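PDB 4KTB: NUDIX hydrolase, which is of unknown function but belongs to the Nudix hydrolase clan and possibly acts as an asymmetric diadenosine tetraphosphate hydrolase. Local coordinates for residues A[82-85]-A[86-89]. Sequence-based numbering, arbitrary orientation.
Sequences HERV and RDAL
Arg84 and Asp87 form a side-on salt bridge over the first turn of helix 85-97. Arg84 NE donates to Asp87 OD2 at 2.8 Å with an N-H...O angle of 168°, and Arg84 NH1 reaches Asp87 OD1 at 3.1 Å. Both oxygens lie near the guanidinium plane, but the two flat groups are turned 45° apart, so NE meets OD2 from above the carboxylate plane. A bend at chi3 curls the arginine back over the turn. Arg86 CD sits 3.5 Å above one face of this guanidinium, offset toward its rim, so Asp87 holds the group at its edge while Arg86 CD lies over one face.

Arg84 is also the N-cap residue: its psi of 151° is non-helical, whereas Val85 already has helical torsions. Arg84 O accepts a 2.9 Å bond from Ala88 N, with only a weak one from Asp87 N. A water accepts from Arg84 N and donates to Asp87 OD2, giving the carboxylate a second link to the cap. The negative charge of Asp87 beside the helix N-terminus would probably be stabilised by the helix dipole. Val85 continues the helical bonding, Val85 O accepting from Leu89 N at 2.9 Å, while Glu83 lays its carboxylate against Ala88, with Glu83 OE1 3.4 Å from Ala88 CB; that carboxylate is held by Met80 N and by a salt bridge to Arg91.

Val85 N donates to Glu116 of a second subunit, and Arg84 NH2 forms a salt bridge with Asp54 of a third subunit. With an alanine at Arg84, the Asp87 carboxylate would probably lose its cationic mate and be freer to turn, and Asp54 of the third subunit would probably lose its salt bridge.

The turn thus joins the loop after strand 75-78 to helix 85-97, with Val85 and Leu89 both packing on Val42 of strand 39-49 and Tyr138 of strand 133-141.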
# COMPACT_ATOMS: atom_id res chain seq x y z
N HIS A 82 -22.39 11.39 -3.19
CA HIS A 82 -23.00 10.07 -3.26
C HIS A 82 -22.49 9.23 -4.44
O HIS A 82 -23.17 8.32 -4.89
CB HIS A 82 -24.52 10.20 -3.33
CG HIS A 82 -25.24 9.24 -2.45
ND1 HIS A 82 -25.33 7.89 -2.73
CD2 HIS A 82 -25.93 9.42 -1.30
CE1 HIS A 82 -26.04 7.29 -1.80
NE2 HIS A 82 -26.41 8.19 -0.91
N GLU A 83 -21.28 9.53 -4.91
CA GLU A 83 -20.64 8.71 -5.94
C GLU A 83 -19.46 8.00 -5.29
O GLU A 83 -18.60 8.65 -4.71
CB GLU A 83 -20.13 9.59 -7.08
CG GLU A 83 -19.04 8.95 -7.95
CD GLU A 83 -18.65 9.83 -9.14
OE1 GLU A 83 -18.08 10.92 -8.93
OE2 GLU A 83 -18.93 9.43 -10.29
N ARG A 84 -19.41 6.67 -5.38
CA ARG A 84 -18.23 5.94 -4.87
C ARG A 84 -16.95 6.32 -5.62
O ARG A 84 -16.99 6.68 -6.79
CB ARG A 84 -18.41 4.43 -4.98
CG ARG A 84 -19.56 3.89 -4.15
CD ARG A 84 -19.55 2.36 -4.21
NE ARG A 84 -19.46 1.88 -5.59
CZ ARG A 84 -19.23 0.62 -5.94
NH1 ARG A 84 -19.16 0.31 -7.23
NH2 ARG A 84 -19.06 -0.33 -5.02
N VAL A 85 -15.81 6.23 -4.95
CA VAL A 85 -14.55 6.60 -5.57
C VAL A 85 -14.25 5.75 -6.80
O VAL A 85 -13.90 6.29 -7.84
CB VAL A 85 -13.37 6.51 -4.56
CG1 VAL A 85 -12.03 6.77 -5.26
CG2 VAL A 85 -13.57 7.50 -3.44
N ARG A 86 -14.40 4.43 -6.67
CA ARG A 86 -14.07 3.53 -7.77
C ARG A 86 -14.96 3.82 -8.98
O ARG A 86 -14.55 3.62 -10.12
CB ARG A 86 -14.18 2.05 -7.34
CG ARG A 86 -15.59 1.56 -7.02
CD ARG A 86 -15.56 0.10 -6.57
NE ARG A 86 -14.66 -0.10 -5.42
CZ ARG A 86 -13.52 -0.80 -5.44
NH1 ARG A 86 -12.79 -0.91 -4.34
NH2 ARG A 86 -13.11 -1.41 -6.55
N ASP A 87 -16.17 4.32 -8.71
CA ASP A 87 -17.13 4.70 -9.76
C ASP A 87 -16.74 6.03 -10.41
O ASP A 87 -16.91 6.22 -11.61
CB ASP A 87 -18.55 4.84 -9.18
CG ASP A 87 -19.16 3.51 -8.81
OD1 ASP A 87 -18.84 2.49 -9.46
OD2 ASP A 87 -19.98 3.48 -7.86
N ALA A 88 -16.26 6.97 -9.59
CA ALA A 88 -15.68 8.20 -10.13
C ALA A 88 -14.52 7.86 -11.05
O ALA A 88 -14.30 8.53 -12.05
CB ALA A 88 -15.22 9.11 -9.01
N LEU A 89 -13.78 6.80 -10.72
CA LEU A 89 -12.66 6.39 -11.56
C LEU A 89 -13.20 5.95 -12.91
O LEU A 89 -12.70 6.36 -13.96
CB LEU A 89 -11.89 5.23 -10.91
CG LEU A 89 -11.02 5.58 -9.71
CD1 LEU A 89 -10.49 4.29 -9.13
CD2 LEU A 89 -9.88 6.52 -10.12
O HOH W 1 -21.15 5.52 -7.15